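PDB 6IMV: endo-beta-1,2-glucanase, which probably hydrolyses internal beta-1,2-glucosidic linkages of beta-1,2-glucans, as an endo-acting fungal glycoside hydrolase. Local coordinates for residues Pro248-Phe260 with Ser303-Tyr315. Sequence-based numbering, arbitrary orientation.
Sequences PYEGELFTWWLQF and SHETWKVLEMPYY. With GLC (alpha-D-glucopyranose), chain D.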
ATOM      1  N   PRO A 248      -0.951  -7.468 -13.653  1.00 13.27           N
ATOM      2  CA  PRO A 248       0.197  -6.636 -13.293  1.00 13.54           C
ATOM      3  C   PRO A 248       0.047  -5.761 -12.031  1.00 12.99           C
ATOM      4  O   PRO A 248       0.902  -4.888 -11.777  1.00 12.89           O
ATOM      5  CB  PRO A 248       0.406  -5.717 -14.505  1.00 13.45           C
ATOM      6  CG  PRO A 248      -0.801  -5.923 -15.413  1.00 14.00           C
ATOM      7  CD  PRO A 248      -1.756  -6.879 -14.728  1.00 13.67           C
ATOM      8  N   TYR A 249      -0.996  -5.994 -11.234  1.00 12.26           N
ATOM      9  CA  TYR A 249      -1.271  -5.159 -10.050  1.00 12.34           C
ATOM     10  C   TYR A 249      -0.532  -5.790  -8.853  1.00 12.42           C
ATOM     11  O   TYR A 249       0.519  -6.381  -9.040  1.00 11.76           O
ATOM     12  CB  TYR A 249      -2.781  -4.898  -9.967  1.00 12.30           C
ATOM     13  CG  TYR A 249      -3.379  -4.649 -11.331  1.00 12.22           C
ATOM     14  CD1 TYR A 249      -2.884  -3.654 -12.165  1.00 12.45           C
ATOM     15  CD2 TYR A 249      -4.370  -5.470 -11.837  1.00 12.37           C
ATOM     16  CE1 TYR A 249      -3.382  -3.468 -13.450  1.00 12.12           C
ATOM     17  CE2 TYR A 249      -4.871  -5.308 -13.119  1.00 12.03           C
ATOM     18  CZ  TYR A 249      -4.379  -4.301 -13.930  1.00 11.89           C
ATOM     19  OH  TYR A 249      -4.885  -4.144 -15.190  1.00 11.28           O
ATOM     20  N   GLU A 250      -1.049  -5.623  -7.630  1.00 12.26           N
ATOM     21  CA  GLU A 250      -0.238  -5.818  -6.415  1.00 12.17           C
ATOM     22  C   GLU A 250       0.160  -7.285  -6.254  1.00 11.79           C
ATOM     23  O   GLU A 250       1.190  -7.581  -5.647  1.00 11.80           O
ATOM     24  CB  GLU A 250      -0.966  -5.367  -5.147  1.00 12.51           C
ATOM     25  CG  GLU A 250      -1.732  -4.068  -5.292  1.00 12.57           C
ATOM     26  CD  GLU A 250      -3.202  -4.307  -5.559  1.00 13.27           C
ATOM     27  OE1 GLU A 250      -3.563  -4.462  -6.749  1.00 13.19           O
ATOM     28  OE2 GLU A 250      -3.966  -4.418  -4.564  1.00 14.35           O
ATOM     29  N   GLY A 251      -0.652  -8.189  -6.813  1.00 11.40           N
ATOM     30  CA  GLY A 251      -0.413  -9.616  -6.748  1.00 11.36           C
ATOM     31  C   GLY A 251       0.876 -10.039  -7.435  1.00 11.45           C
ATOM     32  O   GLY A 251       1.390 -11.132  -7.180  1.00 11.41           O
ATOM     33  N   GLU A 252       1.425  -9.177  -8.293  1.00 11.59           N
ATOM     34  CA  GLU A 252       2.656  -9.503  -9.012  1.00 12.03           C
ATOM     35  C   GLU A 252       3.827  -9.697  -8.039  1.00 11.76           C
ATOM     36  O   GLU A 252       4.770 -10.447  -8.338  1.00 11.91           O
ATOM     37  CB  GLU A 252       2.974  -8.444 -10.061  1.00 12.16           C
ATOM     38  CG  GLU A 252       4.042  -8.892 -11.040  1.00 12.41           C
ATOM     39  CD  GLU A 252       4.119  -7.990 -12.253  1.00 12.90           C
ATOM     40  OE1 GLU A 252       4.894  -7.010 -12.205  1.00 12.77           O
ATOM     41  OE2 GLU A 252       3.363  -8.239 -13.216  1.00 12.74           O
ATOM     42  N   LEU A 253       3.773  -9.038  -6.883  1.00 11.65           N
ATOM     43  CA  LEU A 253       4.814  -9.199  -5.855  1.00 11.71           C
ATOM     44  C   LEU A 253       4.912 -10.673  -5.445  1.00 12.14           C
ATOM     45  O   LEU A 253       6.018 -11.205  -5.283  1.00 11.80           O
ATOM     46  CB  LEU A 253       4.505  -8.301  -4.654  1.00 11.68           C
ATOM     47  CG  LEU A 253       4.682  -6.801  -4.887  1.00 11.83           C
ATOM     48  CD1 LEU A 253       4.428  -6.032  -3.600  1.00 11.85           C
ATOM     49  CD2 LEU A 253       6.069  -6.489  -5.435  1.00 12.03           C
ATOM     50  N   PHE A 254       3.758 -11.337  -5.316  1.00 12.50           N
ATOM     51  CA  PHE A 254       3.745 -12.722  -4.902  1.00 13.17           C
ATOM     52  C   PHE A 254       4.303 -13.621  -6.010  1.00 13.09           C
ATOM     53  O   PHE A 254       5.009 -14.591  -5.709  1.00 13.62           O
ATOM     54  CB  PHE A 254       2.353 -13.198  -4.484  1.00 13.39           C
ATOM     55  CG  PHE A 254       2.446 -14.502  -3.743  1.00 13.58           C
ATOM     56  CD1 PHE A 254       2.877 -14.528  -2.431  1.00 13.60           C
ATOM     57  CD2 PHE A 254       2.232 -15.706  -4.392  1.00 13.92           C
ATOM     58  CE1 PHE A 254       3.027 -15.729  -1.755  1.00 14.03           C
ATOM     59  CE2 PHE A 254       2.375 -16.904  -3.710  1.00 13.84           C
ATOM     60  CZ  PHE A 254       2.773 -16.912  -2.400  1.00 13.73           C
ATOM     61  N   THR A 255       3.993 -13.306  -7.271  1.00 12.89           N
ATOM     62  CA  THR A 255       4.570 -14.018  -8.412  1.00 13.16           C
ATOM     63  C   THR A 255       6.096 -14.100  -8.270  1.00 13.24           C
ATOM     64  O   THR A 255       6.672 -15.178  -8.425  1.00 12.93           O
ATOM     65  CB  THR A 255       4.217 -13.362  -9.751  1.00 13.10           C
ATOM     66  OG1 THR A 255       2.798 -13.246  -9.837  1.00 13.82           O
ATOM     67  CG2 THR A 255       4.721 -14.146 -10.940  1.00 13.03           C
ATOM     68  N   TRP A 256       6.733 -12.960  -7.982  1.00 13.08           N
ATOM     69  CA  TRP A 256       8.187 -12.883  -7.839  1.00 13.49           C
ATOM     70  C   TRP A 256       8.670 -13.768  -6.686  1.00 13.87           C
ATOM     71  O   TRP A 256       9.769 -14.351  -6.772  1.00 13.35           O
ATOM     72  CB  TRP A 256       8.656 -11.444  -7.630  1.00 13.41           C
ATOM     73  CG  TRP A 256       8.566 -10.576  -8.848  1.00 13.88           C
ATOM     74  CD1 TRP A 256       7.805  -9.453  -8.992  1.00 13.65           C
ATOM     75  CD2 TRP A 256       9.298 -10.731 -10.079  1.00 13.94           C
ATOM     76  NE1 TRP A 256       8.010  -8.904 -10.229  1.00 14.26           N
ATOM     77  CE2 TRP A 256       8.924  -9.658 -10.915  1.00 13.92           C
ATOM     78  CE3 TRP A 256      10.240 -11.655 -10.551  1.00 14.11           C
ATOM     79  CZ2 TRP A 256       9.443  -9.498 -12.197  1.00 14.05           C
ATOM     80  CZ3 TRP A 256      10.756 -11.500 -11.821  1.00 14.25           C
ATOM     81  CH2 TRP A 256      10.363 -10.431 -12.628  1.00 14.60           C
ATOM     82  N   TRP A 257       7.889 -13.812  -5.601  1.00 13.95           N
ATOM     83  CA  TRP A 257       8.230 -14.630  -4.452  1.00 14.10           C
ATOM     84  C   TRP A 257       8.345 -16.103  -4.869  1.00 14.85           C
ATOM     85  O   TRP A 257       9.344 -16.769  -4.538  1.00 14.62           O
ATOM     86  CB  TRP A 257       7.234 -14.439  -3.306  1.00 14.02           C
ATOM     87  CG  TRP A 257       7.820 -14.862  -1.997  1.00 13.84           C
ATOM     88  CD1 TRP A 257       7.555 -15.997  -1.291  1.00 14.03           C
ATOM     89  CD2 TRP A 257       8.850 -14.168  -1.272  1.00 13.98           C
ATOM     90  NE1 TRP A 257       8.321 -16.039  -0.155  1.00 13.60           N
ATOM     91  CE2 TRP A 257       9.124 -14.928  -0.116  1.00 13.72           C
ATOM     92  CE3 TRP A 257       9.540 -12.968  -1.477  1.00 14.10           C
ATOM     93  CZ2 TRP A 257      10.067 -14.520   0.829  1.00 14.22           C
ATOM     94  CZ3 TRP A 257      10.474 -12.567  -0.546  1.00 14.25           C
ATOM     95  CH2 TRP A 257      10.733 -13.338   0.590  1.00 14.36           C
ATOM     96  N   LEU A 258       7.338 -16.595  -5.604  1.00 15.05           N
ATOM     97  CA  LEU A 258       7.330 -17.960  -6.113  1.00 15.38           C
ATOM     98  C   LEU A 258       8.516 -18.180  -7.054  1.00 15.71           C
ATOM     99  O   LEU A 258       9.210 -19.187  -6.938  1.00 15.69           O
ATOM    100  CB  LEU A 258       6.009 -18.248  -6.836  1.00 15.97           C
ATOM    101  CG  LEU A 258       4.823 -18.597  -5.938  1.00 16.27           C
ATOM    102  CD1 LEU A 258       3.539 -18.650  -6.747  1.00 16.47           C
ATOM    103  CD2 LEU A 258       5.063 -19.920  -5.222  1.00 15.86           C
ATOM    104  N   GLN A 259       8.735 -17.245  -7.987  1.00 15.11           N
ATOM    105  CA  GLN A 259       9.779 -17.424  -8.993  1.00 15.19           C
ATOM    106  C   GLN A 259      11.152 -17.552  -8.321  1.00 14.86           C
ATOM    107  O   GLN A 259      11.895 -18.473  -8.624  1.00 16.04           O
ATOM    108  CB  GLN A 259       9.819 -16.274  -9.995  1.00 15.48           C
ATOM    109  CG  GLN A 259      11.096 -16.277 -10.826  1.00 15.97           C
ATOM    110  CD  GLN A 259      11.003 -15.415 -12.058  1.00 15.90           C
ATOM    111  OE1 GLN A 259       9.944 -14.907 -12.402  1.00 15.45           O
ATOM    112  NE2 GLN A 259      12.122 -15.267 -12.748  1.00 16.26           N
ATOM    113  N   PHE A 260      11.502 -16.604  -7.456  1.00 13.62           N
ATOM    114  CA  PHE A 260      12.836 -16.560  -6.903  1.00 14.15           C
ATOM    115  C   PHE A 260      13.047 -17.624  -5.820  1.00 14.62           C
ATOM    116  O   PHE A 260      14.147 -18.133  -5.714  1.00 15.20           O
ATOM    117  CB  PHE A 260      13.160 -15.171  -6.357  1.00 13.61           C
ATOM    118  CG  PHE A 260      13.269 -14.114  -7.423  1.00 14.13           C
ATOM    119  CD1 PHE A 260      14.059 -14.315  -8.543  1.00 14.44           C
ATOM    120  CD2 PHE A 260      12.593 -12.910  -7.296  1.00 14.48           C
ATOM    121  CE1 PHE A 260      14.168 -13.331  -9.516  1.00 14.84           C
ATOM    122  CE2 PHE A 260      12.694 -11.932  -8.275  1.00 14.85           C
ATOM    123  CZ  PHE A 260      13.485 -12.141  -9.383  1.00 14.83           C
ATOM    124  N   SER A 303      -5.465   3.945  -7.773  1.00 11.07           N
ATOM    125  CA  SER A 303      -4.060   4.190  -7.467  1.00 11.16           C
ATOM    126  C   SER A 303      -3.428   2.978  -6.766  1.00 11.15           C
ATOM    127  O   SER A 303      -2.252   2.692  -6.977  1.00 10.72           O
ATOM    128  CB  SER A 303      -3.888   5.447  -6.641  1.00 11.14           C
ATOM    129  OG  SER A 303      -4.342   6.583  -7.355  1.00 11.01           O
ATOM    130  N   HIS A 304      -4.204   2.272  -5.929  1.00 11.61           N
ATOM    131  CA  HIS A 304      -3.660   1.180  -5.095  1.00 11.99           C
ATOM    132  C   HIS A 304      -3.046   0.079  -5.967  1.00 11.61           C
ATOM    133  O   HIS A 304      -2.147  -0.615  -5.509  1.00 10.58           O
ATOM    134  CB  HIS A 304      -4.714   0.612  -4.128  1.00 13.07           C
ATOM    135  CG  HIS A 304      -5.571  -0.451  -4.724  1.00 14.17           C
ATOM    136  ND1 HIS A 304      -6.646  -0.165  -5.549  1.00 14.73           N
ATOM    137  CD2 HIS A 304      -5.520  -1.795  -4.632  1.00 15.22           C
ATOM    138  CE1 HIS A 304      -7.210  -1.290  -5.946  1.00 14.90           C
ATOM    139  NE2 HIS A 304      -6.543  -2.299  -5.395  1.00 15.55           N
ATOM    140  N   GLU A 305      -3.520  -0.056  -7.216  1.00 11.21           N
ATOM    141  CA  GLU A 305      -3.072  -1.118  -8.136  1.00 11.60           C
ATOM    142  C   GLU A 305      -1.575  -0.994  -8.469  1.00 11.50           C
ATOM    143  O   GLU A 305      -0.985  -1.949  -8.968  1.00 11.18           O
ATOM    144  CB  GLU A 305      -3.908  -1.101  -9.422  1.00 11.53           C
ATOM    145  CG  GLU A 305      -5.372  -1.413  -9.195  1.00 11.47           C
ATOM    146  CD  GLU A 305      -6.305  -0.989 -10.326  1.00 11.58           C
ATOM    147  OE1 GLU A 305      -5.826  -0.788 -11.459  1.00 10.70           O
ATOM    148  OE2 GLU A 305      -7.513  -0.828 -10.059  1.00 11.57           O
ATOM    149  N   THR A 306      -0.971   0.168  -8.174  1.00 11.50           N
ATOM    150  CA  THR A 306       0.414   0.508  -8.516  1.00 11.81           C
ATOM    151  C   THR A 306       1.379   0.188  -7.356  1.00 11.81           C
ATOM    152  O   THR A 306       2.578   0.393  -7.479  1.00 11.80           O
ATOM    153  CB  THR A 306       0.465   1.983  -8.943  1.00 11.99           C
ATOM    154  OG1 THR A 306      -0.333   2.109 -10.122  1.00 11.86           O
ATOM    155  CG2 THR A 306       1.857   2.498  -9.221  1.00 12.17           C
ATOM    156  N   TRP A 307       0.844  -0.369  -6.261  1.00 11.95           N
ATOM    157  CA  TRP A 307       1.538  -0.693  -5.000  1.00 12.33           C
ATOM    158  C   TRP A 307       2.908  -1.356  -5.213  1.00 11.59           C
ATOM    159  O   TRP A 307       3.832  -1.096  -4.445  1.00 11.34           O
ATOM    160  CB  TRP A 307       0.627  -1.608  -4.182  1.00 13.85           C
ATOM    161  CG  TRP A 307       0.918  -1.801  -2.727  1.00 15.27           C
ATOM    162  CD1 TRP A 307       2.023  -2.358  -2.153  1.00 16.23           C
ATOM    163  CD2 TRP A 307      -0.021  -1.578  -1.654  1.00 17.40           C
ATOM    164  NE1 TRP A 307       1.856  -2.449  -0.795  1.00 18.03           N
ATOM    165  CE2 TRP A 307       0.605  -1.998  -0.459  1.00 17.69           C
ATOM    166  CE3 TRP A 307      -1.328  -1.077  -1.593  1.00 17.67           C
ATOM    167  CZ2 TRP A 307      -0.025  -1.904   0.783  1.00 18.18           C
ATOM    168  CZ3 TRP A 307      -1.953  -0.993  -0.366  1.00 18.75           C
ATOM    169  CH2 TRP A 307      -1.307  -1.402   0.804  1.00 18.29           C
ATOM    170  N   LYS A 308       3.023  -2.249  -6.203  1.00 11.19           N
ATOM    171  CA  LYS A 308       4.220  -3.080  -6.378  1.00 11.23           C
ATOM    172  C   LYS A 308       5.482  -2.223  -6.543  1.00 11.40           C
ATOM    173  O   LYS A 308       6.558  -2.650  -6.144  1.00 11.70           O
ATOM    174  CB  LYS A 308       4.068  -4.037  -7.563  1.00 11.13           C
ATOM    175  CG  LYS A 308       4.076  -3.384  -8.938  1.00 11.20           C
ATOM    176  CD  LYS A 308       3.602  -4.301 -10.042  1.00 11.11           C
ATOM    177  CE  LYS A 308       3.816  -3.718 -11.422  1.00 11.18           C
ATOM    178  NZ  LYS A 308       3.489  -4.694 -12.488  1.00 11.39           N
ATOM    179  N   VAL A 309       5.352  -1.023  -7.124  1.00 11.71           N
ATOM    180  CA  VAL A 309       6.520  -0.197  -7.459  1.00 11.98           C
ATOM    181  C   VAL A 309       7.155   0.369  -6.178  1.00 12.40           C
ATOM    182  O   VAL A 309       8.305   0.787  -6.217  1.00 12.47           O
ATOM    183  CB  VAL A 309       6.178   0.920  -8.463  1.00 11.67           C
ATOM    184  CG1 VAL A 309       5.474   0.368  -9.687  1.00 11.85           C
ATOM    185  CG2 VAL A 309       5.373   2.043  -7.829  1.00 11.36           C
ATOM    186  N   LEU A 310       6.410   0.354  -5.062  1.00 12.76           N
ATOM    187  CA  LEU A 310       6.928   0.756  -3.744  1.00 13.36           C
ATOM    188  C   LEU A 310       7.906  -0.287  -3.193  1.00 13.17           C
ATOM    189  O   LEU A 310       8.680   0.025  -2.286  1.00 13.26           O
ATOM    190  CB  LEU A 310       5.782   0.922  -2.739  1.00 14.06           C
ATOM    191  CG  LEU A 310       4.833   2.103  -2.934  1.00 14.78           C
ATOM    192  CD1 LEU A 310       3.603   1.927  -2.057  1.00 15.14           C
ATOM    193  CD2 LEU A 310       5.518   3.426  -2.620  1.00 14.51           C
ATOM    194  N   GLU A 311       7.816  -1.532  -3.672  1.00 13.15           N
ATOM    195  CA  GLU A 311       8.450  -2.665  -2.982  1.00 13.15           C
ATOM    196  C   GLU A 311       9.558  -3.321  -3.823  1.00 13.51           C
ATOM    197  O   GLU A 311      10.398  -3.981  -3.271  1.00 14.72           O
ATOM    198  CB  GLU A 311       7.389  -3.694  -2.594  1.00 12.71           C
ATOM    199  CG  GLU A 311       6.287  -3.108  -1.725  1.00 12.75           C
ATOM    200  CD  GLU A 311       5.600  -4.103  -0.809  1.00 12.51           C
ATOM    201  OE1 GLU A 311       6.281  -5.059  -0.321  1.00 12.98           O
ATOM    202  OE2 GLU A 311       4.392  -3.941  -0.599  1.00 11.80           O
ATOM    203  N   MET A 312       9.549  -3.164  -5.147  1.00 13.91           N
ATOM    204  CA  MET A 312      10.595  -3.738  -6.001  1.00 14.01           C
ATOM    205  C   MET A 312      11.006  -2.700  -7.033  1.00 14.30           C
ATOM    206  O   MET A 312      10.213  -1.826  -7.372  1.00 14.98           O
ATOM    207  CB  MET A 312      10.110  -5.013  -6.696  1.00 14.13           C
ATOM    208  CG  MET A 312       9.743  -6.108  -5.711  1.00 13.84           C
ATOM    209  SD  MET A 312       9.306  -7.645  -6.515  1.00 14.20           S
ATOM    210  CE  MET A 312      10.926  -8.317  -6.904  1.00 14.29           C
ATOM    211  N   PRO A 313      12.264  -2.739  -7.526  1.00 14.65           N
ATOM    212  CA  PRO A 313      12.800  -1.670  -8.373  1.00 14.33           C
ATOM    213  C   PRO A 313      12.328  -1.708  -9.839  1.00 14.29           C
ATOM    214  O   PRO A 313      13.144  -1.708 -10.759  1.00 15.02           O
ATOM    215  CB  PRO A 313      14.318  -1.896  -8.254  1.00 14.48           C
ATOM    216  CG  PRO A 313      14.453  -3.384  -8.074  1.00 14.45           C
ATOM    217  CD  PRO A 313      13.266  -3.775  -7.218  1.00 14.56           C
ATOM    218  N   TYR A 314      11.008  -1.670 -10.033  1.00 13.50           N
ATOM    219  CA  TYR A 314      10.385  -1.566 -11.335  1.00 13.43           C
ATOM    220  C   TYR A 314      10.901  -0.338 -12.104  1.00 13.66           C
ATOM    221  O   TYR A 314      11.060  -0.402 -13.314  1.00 13.67           O
ATOM    222  CB  TYR A 314       8.861  -1.487 -11.180  1.00 12.96           C
ATOM    223  CG  TYR A 314       8.210  -2.821 -10.922  1.00 12.67           C
ATOM    224  CD1 TYR A 314       7.800  -3.616 -11.978  1.00 12.39           C
ATOM    225  CD2 TYR A 314       8.014  -3.296  -9.631  1.00 12.53           C
ATOM    226  CE1 TYR A 314       7.208  -4.846 -11.763  1.00 12.43           C
ATOM    227  CE2 TYR A 314       7.426  -4.531  -9.401  1.00 12.30           C
ATOM    228  CZ  TYR A 314       7.025  -5.311 -10.474  1.00 12.31           C
ATOM    229  OH  TYR A 314       6.446  -6.537 -10.285  1.00 12.52           O
ATOM    230  N   TYR A 315      11.149   0.777 -11.403  1.00 13.95           N
ATOM    231  CA  TYR A 315      11.479   2.042 -12.073  1.00 14.50           C
ATOM    232  C   TYR A 315      12.968   2.126 -12.439  1.00 15.39           C
ATOM    233  O   TYR A 315      13.374   3.134 -13.018  1.00 16.29           O
ATOM    234  CB  TYR A 315      11.019   3.235 -11.233  1.00 14.38           C
ATOM    235  CG  TYR A 315       9.522   3.383 -11.124  1.00 14.20           C
ATOM    236  CD1 TYR A 315       8.659   2.639 -11.921  1.00 13.59           C
ATOM    237  CD2 TYR A 315       8.958   4.274 -10.218  1.00 13.55           C
ATOM    238  CE1 TYR A 315       7.284   2.760 -11.802  1.00 13.42           C
ATOM    239  CE2 TYR A 315       7.587   4.421 -10.106  1.00 13.12           C
ATOM    240  CZ  TYR A 315       6.744   3.665 -10.905  1.00 13.43           C
ATOM    241  OH  TYR A 315       5.387   3.792 -10.809  1.00 12.60           O
TER
HETATM  242  C1  GLC D   1      -8.643  -7.919  -6.074  1.00 15.78           C
HETATM  243  C2  GLC D   1      -7.646  -7.400  -5.062  1.00 16.13           C
HETATM  244  C3  GLC D   1      -7.181  -6.003  -5.431  1.00 16.29           C
HETATM  245  C4  GLC D   1      -6.558  -6.026  -6.815  1.00 16.20           C
HETATM  246  C5  GLC D   1      -7.581  -6.575  -7.811  1.00 15.62           C
HETATM  247  C6  GLC D   1      -6.964  -6.762  -9.195  1.00 15.37           C
HETATM  248  O1  GLC D   1      -9.820  -7.096  -5.933  1.00 16.60           O
HETATM  249  O2  GLC D   1      -8.306  -7.345  -3.789  1.00 16.46           O
HETATM  250  O3  GLC D   1      -6.224  -5.504  -4.498  1.00 16.68           O
HETATM  251  O4  GLC D   1      -6.104  -4.712  -7.165  1.00 15.95           O
HETATM  252  O5  GLC D   1      -8.078  -7.846  -7.376  1.00 15.46           O
HETATM  253  O6  GLC D   1      -5.891  -7.707  -9.152  1.00 15.25           O
HETATM  254  O   HOH W   1       0.862  -2.202 -11.818  1.00 10.96           O
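Glu252 OE1 accepts two buried donors from the 303-315 segment: Lys308 NZ, a salt bridge of 2.7 Å from above the carboxylate plane, and Tyr314 OH, 2.5 Å away at the anti lone pair. Lysine suits its place because a chain extended beyond CG carries the ammonium to the backbone carbonyl of Pro248 as well (NZ to O 2.7 Å) and to Tyr472, while its CE lies over one face of the Tyr314 ring, toward the rim. Tyrosine brings a hydroxyl that both donates and accepts: Trp256 NE1 gives Tyr314 OH a bond of 2.8 Å, nearly in the indole plane.

Apolar contact follows along the helix. Met312, flexible and polarisable, lays CE over the five-membered ring of Trp256, a CH-pi contact, with SD 3.4 Å from Trp256 CD1; Leu253 CD2 packs against the same sulfur.

Both segments also grip a glucose unit, consistent with sugar recognition. Glu250 offers two oxygens to neighbouring hydroxyls, OE1 to GLC O4 (2.6 Å) and OE2 to GLC O3; His304 has one nitrogen for GLC O4 (NE2, 3.0 Å), another for Ser302. Asp247 bonds this sugar too.

The contact joins helix 252-261 and the turn before it to the loop between strand 290-296 and helix 318-337, with helix 163-182 touching Glu250, Trp307 and Glu311.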